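Local coordinates for 2-hydroxyisobutanoyl-CoA mutase large subunit (Aquincola tertiaricarbonis, PDB 4R3U), which pairs with a small cobalamin-binding subunit to catalyse the reversible isomerization of 2-hydroxyisobutyryl-CoA and (S)-3-hydroxybutyryl-CoA, at residues S93-G105 and F114-D128. Sequence-based numbering, arbitrary orientation.
Sequences SRTWTMRQIAGFG and FKYLIAQGQTGISTD. With 3KK (S-{(3R,5R,9R)-1-[(2R,3S,4R,5R)-5-(6-amino-9H-purin-9-yl)-4-hydroxy-3-(phosphonooxy)tetrahydrofuran-2-yl]-3,5,9-trihydroxy-8,8-dimethyl-3,5-dioxido-10,14-dioxo-2,4,6-trioxa-11,15-diaza-3lambda~5~,5lambda~5~-diphosphaheptadecan-17-yl} 2-hydroxy-2-methylpropanethioate), chain F.
R99 sets CG opposite its own backbone N (chi1 -173°) and bends at chi3 (-54°), which carries its guanidinium across G124 to the I125 carbonyl; T123, with chi1 59°, tucks OG1 between its backbone N and carbonyl carbon, where it receives M98 N at 3.0 Å. T123 N returns a 2.9 Å bond to M98 O, and water 1 bridges T123 OG1 to W96 O. R99 NH1 meets I125 O at 3.1 Å, in the guanidinium plane but above the carbonyl plane. One guanidinium face lies over CA of G124, where a side chain would collide with NH1 and with CG2 of T97; the opposite face takes O9P of the bound acyl-CoA, while R99 NH2 donates to O4A, a phosphate oxygen of the ligand, at 2.7 Å. S174 and S375 also bond this group, to NH2 and NE. A leucine in place of R99 would probably leave I125 O and the phosphate oxygen without this donor and take the guanidinium from over CA of G124.

Beyond M98, where loop residues still face strand 97-102, Q122 supplies a side-chain acceptor: its extended chain brings OE1 to Q100 N at 3.1 Å, and water 2 joins its NE2 to Q100 O and S126 N. Parallel strand pairing follows, A102 beside T127, with A102 N bonded to S126 O and, at 3.0 Å, D128 N to A102 O. On the helix side, CB of A102 packs against CE1 of F114 and CD1 of L117. On the ligand side, CG2 of I101 lies against the carboxylate of D128, whose OD1 is bonded by T178. This is a beta-alpha-beta crossover of the TIM barrel, strands 97-102 and 125-128 joined by helix 107-119. Its chemistry is divided: apolar contacts seat the helix, while the other face presents R99 to the phosphate and D128, inferred to matter for stereospecificity, to the acyl hydroxyl.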
loop_
_atom_site.group_PDB
_atom_site.type_symbol
_atom_site.label_atom_id
_atom_site.label_comp_id
_atom_site.label_asym_id
_atom_site.label_seq_id
_atom_site.Cartn_x
_atom_site.Cartn_y
_atom_site.Cartn_z
ATOM N N SER A 93 19.003 3.843 -12.096
ATOM C CA SER A 93 20.432 3.718 -11.878
ATOM C C SER A 93 20.712 3.394 -10.417
ATOM O O SER A 93 21.425 2.434 -10.162
ATOM C CB SER A 93 21.150 4.973 -12.333
ATOM O OG SER A 93 22.540 4.880 -12.085
ATOM N N ARG A 94 20.154 4.161 -9.462
ATOM C CA ARG A 94 20.336 3.879 -8.038
ATOM C C ARG A 94 19.027 4.056 -7.287
ATOM O O ARG A 94 18.447 5.150 -7.311
ATOM C CB ARG A 94 21.431 4.747 -7.401
ATOM C CG ARG A 94 22.799 4.649 -8.064
ATOM C CD ARG A 94 23.657 3.521 -7.537
ATOM N NE ARG A 94 25.023 3.608 -8.064
ATOM C CZ ARG A 94 25.997 4.346 -7.531
ATOM N NH1 ARG A 94 25.770 5.081 -6.445
ATOM N NH2 ARG A 94 27.203 4.352 -8.074
ATOM N N THR A 95 18.591 2.989 -6.569
ATOM C CA THR A 95 17.381 3.004 -5.734
ATOM C C THR A 95 17.575 3.957 -4.537
ATOM O O THR A 95 18.698 4.122 -4.067
ATOM C CB THR A 95 17.119 1.569 -5.175
ATOM O OG1 THR A 95 17.081 0.643 -6.249
ATOM C CG2 THR A 95 15.809 1.452 -4.395
ATOM N N TRP A 96 16.490 4.490 -3.978
ATOM C CA TRP A 96 16.583 5.281 -2.747
ATOM C C TRP A 96 17.237 4.393 -1.656
ATOM O O TRP A 96 17.162 3.164 -1.730
ATOM C CB TRP A 96 15.164 5.763 -2.295
ATOM C CG TRP A 96 14.195 4.653 -2.022
ATOM C CD1 TRP A 96 13.987 4.022 -0.829
ATOM C CD2 TRP A 96 13.390 3.964 -2.994
ATOM N NE1 TRP A 96 13.076 2.995 -0.989
ATOM C CE2 TRP A 96 12.693 2.938 -2.309
ATOM C CE3 TRP A 96 13.146 4.151 -4.373
ATOM C CZ2 TRP A 96 11.793 2.071 -2.962
ATOM C CZ3 TRP A 96 12.239 3.301 -5.017
ATOM C CH2 TRP A 96 11.572 2.281 -4.315
ATOM N N THR A 97 17.870 5.005 -0.665
ATOM C CA THR A 97 18.456 4.262 0.434
ATOM C C THR A 97 17.301 3.785 1.330
ATOM O O THR A 97 16.400 4.559 1.675
ATOM C CB THR A 97 19.471 5.121 1.210
ATOM O OG1 THR A 97 20.391 5.742 0.309
ATOM C CG2 THR A 97 20.291 4.308 2.181
ATOM N N MET A 98 17.298 2.489 1.636
ATOM C CA MET A 98 16.339 1.887 2.538
ATOM C C MET A 98 17.110 1.942 3.852
ATOM O O MET A 98 18.055 1.165 4.092
ATOM C CB MET A 98 15.990 0.468 2.087
ATOM C CG MET A 98 15.499 0.456 0.651
ATOM S SD MET A 98 14.808 -1.102 0.136
ATOM C CE MET A 98 14.432 -0.721 -1.572
ATOM N N ARG A 99 16.822 3.020 4.596
ATOM C CA ARG A 99 17.526 3.409 5.810
ATOM C C ARG A 99 16.561 3.508 7.015
ATOM O O ARG A 99 15.901 4.537 7.238
ATOM C CB ARG A 99 18.237 4.731 5.536
ATOM C CG ARG A 99 19.150 5.183 6.650
ATOM C CD ARG A 99 19.558 6.631 6.505
ATOM N NE ARG A 99 20.152 6.932 5.201
ATOM C CZ ARG A 99 21.408 6.667 4.866
ATOM N NH1 ARG A 99 22.221 6.072 5.727
ATOM N NH2 ARG A 99 21.856 6.983 3.664
ATOM N N GLN A 100 16.504 2.398 7.788
ATOM C CA GLN A 100 15.666 2.216 8.963
ATOM C C GLN A 100 16.339 2.670 10.256
ATOM O O GLN A 100 17.499 2.313 10.514
ATOM C CB GLN A 100 15.241 0.741 9.087
ATOM C CG GLN A 100 14.387 0.234 7.945
ATOM C CD GLN A 100 13.086 0.965 7.791
ATOM O OE1 GLN A 100 12.864 1.665 6.805
ATOM N NE2 GLN A 100 12.187 0.797 8.744
ATOM N N ILE A 101 15.585 3.410 11.095
ATOM C CA ILE A 101 16.068 3.888 12.402
ATOM C C ILE A 101 16.291 2.679 13.321
ATOM O O ILE A 101 15.479 1.751 13.350
ATOM C CB ILE A 101 15.078 4.887 13.085
ATOM C CG1 ILE A 101 14.814 6.164 12.300
ATOM C CG2 ILE A 101 15.484 5.165 14.484
ATOM C CD1 ILE A 101 13.347 6.614 12.451
ATOM N N ALA A 102 17.385 2.721 14.075
ATOM C CA ALA A 102 17.777 1.733 15.078
ATOM C C ALA A 102 18.366 2.520 16.264
ATOM O O ALA A 102 19.165 3.446 16.059
ATOM C CB ALA A 102 18.818 0.769 14.507
ATOM N N GLY A 103 17.947 2.165 17.478
ATOM C CA GLY A 103 18.461 2.821 18.665
ATOM C C GLY A 103 17.807 2.348 19.934
ATOM O O GLY A 103 16.598 2.487 20.098
ATOM N N PHE A 104 18.609 1.768 20.832
ATOM C CA PHE A 104 18.239 1.283 22.166
ATOM C C PHE A 104 19.465 0.748 22.880
ATOM O O PHE A 104 20.416 0.294 22.235
ATOM C CB PHE A 104 17.106 0.240 22.154
ATOM C CG PHE A 104 17.366 -1.009 21.347
ATOM C CD1 PHE A 104 16.989 -1.082 20.010
ATOM C CD2 PHE A 104 17.934 -2.134 21.936
ATOM C CE1 PHE A 104 17.238 -2.232 19.264
ATOM C CE2 PHE A 104 18.151 -3.293 21.199
ATOM C CZ PHE A 104 17.808 -3.333 19.869
ATOM N N GLY A 105 19.418 0.812 24.199
ATOM C CA GLY A 105 20.454 0.320 25.089
ATOM C C GLY A 105 21.791 0.966 24.845
ATOM O O GLY A 105 21.877 2.185 24.651
ATOM N N PHE A 114 21.622 -3.036 13.771
ATOM C CA PHE A 114 22.198 -2.601 12.480
ATOM C C PHE A 114 22.414 -3.815 11.592
ATOM O O PHE A 114 21.971 -3.835 10.445
ATOM C CB PHE A 114 23.547 -1.867 12.647
ATOM C CG PHE A 114 23.483 -0.465 13.198
ATOM C CD1 PHE A 114 22.279 0.243 13.225
ATOM C CD2 PHE A 114 24.622 0.149 13.716
ATOM C CE1 PHE A 114 22.227 1.545 13.744
ATOM C CE2 PHE A 114 24.575 1.463 14.186
ATOM C CZ PHE A 114 23.373 2.146 14.215
ATOM N N LYS A 115 23.081 -4.832 12.154
ATOM C CA LYS A 115 23.430 -6.098 11.491
ATOM C C LYS A 115 22.201 -6.860 11.035
ATOM O O LYS A 115 22.174 -7.307 9.886
ATOM C CB LYS A 115 24.392 -6.924 12.351
ATOM C CG LYS A 115 25.722 -6.195 12.525
ATOM C CD LYS A 115 26.640 -6.819 13.545
ATOM C CE LYS A 115 28.034 -6.250 13.435
ATOM N NZ LYS A 115 28.825 -6.513 14.673
ATOM N N TYR A 116 21.149 -6.923 11.882
ATOM C CA TYR A 116 19.871 -7.540 11.536
ATOM C C TYR A 116 19.238 -6.821 10.329
ATOM O O TYR A 116 18.803 -7.472 9.364
ATOM C CB TYR A 116 18.897 -7.488 12.724
ATOM C CG TYR A 116 17.513 -7.944 12.346
ATOM C CD1 TYR A 116 17.206 -9.301 12.250
ATOM C CD2 TYR A 116 16.523 -7.020 12.000
ATOM C CE1 TYR A 116 15.936 -9.729 11.857
ATOM C CE2 TYR A 116 15.259 -7.438 11.579
ATOM C CZ TYR A 116 14.966 -8.794 11.532
ATOM O OH TYR A 116 13.718 -9.219 11.165
ATOM N N LEU A 117 19.142 -5.474 10.424
ATOM C CA LEU A 117 18.568 -4.585 9.409
ATOM C C LEU A 117 19.313 -4.705 8.093
ATOM O O LEU A 117 18.669 -4.776 7.045
ATOM C CB LEU A 117 18.544 -3.116 9.916
ATOM C CG LEU A 117 17.604 -2.809 11.091
ATOM C CD1 LEU A 117 17.836 -1.429 11.613
ATOM C CD2 LEU A 117 16.134 -3.019 10.708
ATOM N N ILE A 118 20.665 -4.768 8.139
ATOM C CA ILE A 118 21.506 -4.994 6.951
ATOM C C ILE A 118 21.207 -6.374 6.329
ATOM O O ILE A 118 20.997 -6.468 5.126
ATOM C CB ILE A 118 23.020 -4.730 7.248
ATOM C CG1 ILE A 118 23.222 -3.201 7.500
ATOM C CG2 ILE A 118 23.932 -5.254 6.107
ATOM C CD1 ILE A 118 24.515 -2.762 8.158
ATOM N N ALA A 119 21.131 -7.416 7.137
ATOM C CA ALA A 119 20.807 -8.774 6.673
ATOM C C ALA A 119 19.411 -8.816 6.013
ATOM O O ALA A 119 19.206 -9.620 5.116
ATOM C CB ALA A 119 20.860 -9.748 7.842
ATOM N N GLN A 120 18.458 -7.967 6.482
ATOM C CA GLN A 120 17.104 -7.847 5.931
ATOM C C GLN A 120 16.996 -6.964 4.679
ATOM O O GLN A 120 15.928 -6.906 4.069
ATOM C CB GLN A 120 16.076 -7.438 6.996
ATOM C CG GLN A 120 15.880 -8.443 8.140
ATOM C CD GLN A 120 15.897 -9.916 7.780
ATOM O OE1 GLN A 120 15.337 -10.380 6.798
ATOM N NE2 GLN A 120 16.539 -10.681 8.588
ATOM N N GLY A 121 18.087 -6.309 4.288
ATOM C CA GLY A 121 18.138 -5.540 3.051
ATOM C C GLY A 121 18.259 -4.037 3.171
ATOM O O GLY A 121 18.106 -3.344 2.159
ATOM N N GLN A 122 18.515 -3.510 4.385
ATOM C CA GLN A 122 18.720 -2.079 4.516
ATOM C C GLN A 122 20.112 -1.753 3.886
ATOM O O GLN A 122 21.057 -2.543 4.012
ATOM C CB GLN A 122 18.612 -1.620 5.972
ATOM C CG GLN A 122 19.940 -1.182 6.635
ATOM C CD GLN A 122 19.687 -0.483 7.931
ATOM O OE1 GLN A 122 18.654 0.219 8.116
ATOM N NE2 GLN A 122 20.626 -0.644 8.848
ATOM N N THR A 123 20.180 -0.611 3.170
ATOM C CA THR A 123 21.308 -0.111 2.385
ATOM C C THR A 123 21.980 1.138 2.975
ATOM O O THR A 123 22.962 1.643 2.426
ATOM C CB THR A 123 20.863 0.017 0.903
ATOM O OG1 THR A 123 19.756 0.917 0.813
ATOM C CG2 THR A 123 20.451 -1.348 0.294
ATOM N N GLY A 124 21.467 1.597 4.107
ATOM C CA GLY A 124 21.988 2.735 4.860
ATOM C C GLY A 124 21.675 2.599 6.331
ATOM O O GLY A 124 20.636 2.060 6.679
ATOM N N ILE A 125 22.563 3.075 7.201
ATOM C CA ILE A 125 22.364 3.035 8.649
ATOM C C ILE A 125 21.728 4.349 9.166
ATOM O O ILE A 125 22.145 5.427 8.763
ATOM C CB ILE A 125 23.701 2.682 9.362
ATOM C CG1 ILE A 125 23.933 1.159 9.340
ATOM C CG2 ILE A 125 23.818 3.264 10.790
ATOM C CD1 ILE A 125 25.383 0.791 9.265
ATOM N N SER A 126 20.720 4.239 10.045
ATOM C CA SER A 126 20.101 5.374 10.717
ATOM C C SER A 126 20.174 5.090 12.214
ATOM O O SER A 126 19.910 3.970 12.642
ATOM C CB SER A 126 18.658 5.603 10.259
ATOM O OG SER A 126 18.020 6.647 10.987
ATOM N N THR A 127 20.544 6.081 13.001
ATOM C CA THR A 127 20.680 5.894 14.440
ATOM C C THR A 127 19.889 6.944 15.215
ATOM O O THR A 127 20.065 8.153 14.985
ATOM C CB THR A 127 22.168 5.944 14.852
ATOM O OG1 THR A 127 23.009 5.408 13.812
ATOM C CG2 THR A 127 22.429 5.274 16.214
ATOM N N ASP A 128 19.020 6.470 16.125
ATOM C CA ASP A 128 18.278 7.269 17.088
ATOM C C ASP A 128 18.873 7.103 18.456
ATOM O O ASP A 128 19.211 5.999 18.867
ATOM C CB ASP A 128 16.776 6.980 17.089
ATOM C CG ASP A 128 16.078 7.893 16.096
ATOM O OD1 ASP A 128 16.726 8.258 15.079
ATOM O OD2 ASP A 128 14.853 8.174 16.295
HETATM C C4 3KK F . 13.386 11.531 15.817
HETATM C C3 3KK F . 13.172 10.769 14.513
HETATM C C2 3KK F . 11.714 10.878 14.070
HETATM O O3 3KK F . 13.480 9.408 14.761
HETATM C C1 3KK F . 14.078 11.275 13.382
HETATM O O1 3KK F . 14.297 12.474 13.197
HETATM S S1P 3KK F . 14.752 9.977 12.401
HETATM C C2P 3KK F . 15.794 10.857 11.203
HETATM C C3P 3KK F . 16.672 9.881 10.462
HETATM N N4P 3KK F . 17.415 10.622 9.452
HETATM C C5P 3KK F . 17.908 10.036 8.357
HETATM O O5P 3KK F . 17.803 8.832 8.101
HETATM C C6P 3KK F . 18.633 11.017 7.430
HETATM C C7P 3KK F . 19.303 10.317 6.257
HETATM N N8P 3KK F . 19.896 11.306 5.349
HETATM C C9P 3KK F . 20.707 10.930 4.348
HETATM O O9P 3KK F . 21.019 9.754 4.154
HETATM C CAP 3KK F . 21.334 12.080 3.507
HETATM O OAP 3KK F . 21.658 13.230 4.317
HETATM C CBP 3KK F . 20.624 12.423 2.153
HETATM C CDP 3KK F . 21.488 13.400 1.343
HETATM C CEP 3KK F . 19.259 13.082 2.383
HETATM C CCP 3KK F . 20.447 11.163 1.279
HETATM O O6A 3KK F . 21.721 10.506 1.156
HETATM P P2A 3KK F . 21.925 9.006 0.697
HETATM O O4A 3KK F . 20.934 8.144 1.358
HETATM O O5A 3KK F . 23.365 8.689 0.858
HETATM O O3A 3KK F . 21.512 9.118 -0.869
HETATM P P1A 3KK F . 22.310 9.923 -2.059
HETATM O O1A 3KK F . 23.262 10.934 -1.527
HETATM O O2A 3KK F . 21.298 10.361 -3.035
HETATM O O5B 3KK F . 23.087 8.634 -2.679
HETATM C C5B 3KK F . 24.406 8.215 -2.261
HETATM C C4B 3KK F . 25.387 8.300 -3.444
HETATM O O4B 3KK F . 24.834 7.701 -4.655
HETATM C C3B 3KK F . 25.714 9.751 -3.785
HETATM O O3B 3KK F . 27.109 9.818 -4.168
HETATM P P3B 3KK F . 28.241 10.546 -3.275
HETATM O O8A 3KK F . 27.750 11.941 -3.213
HETATM O O7A 3KK F . 28.211 9.783 -2.010
HETATM O O9A 3KK F . 29.457 10.333 -4.097
HETATM C C2B 3KK F . 24.812 10.046 -4.970
HETATM O O2B 3KK F . 25.342 11.085 -5.802
HETATM C C1B 3KK F . 24.782 8.711 -5.687
HETATM N N9A 3KK F . 23.534 8.519 -6.484
HETATM C C8A 3KK F . 22.275 8.428 -6.058
HETATM N N7A 3KK F . 21.489 8.266 -7.119
HETATM C C5A 3KK F . 22.259 8.231 -8.212
HETATM C C4A 3KK F . 23.537 8.382 -7.809
HETATM N N3A 3KK F . 24.564 8.388 -8.700
HETATM C C2A 3KK F . 24.312 8.216 -10.080
HETATM N N1A 3KK F . 22.950 8.056 -10.456
HETATM C C6A 3KK F . 21.974 8.083 -9.524
HETATM N N6A 3KK F . 20.692 7.940 -9.865
HETATM O O HOH W 1 18.777 0.976 -1.525
HETATM O O HOH W 2 19.939 1.569 11.024
#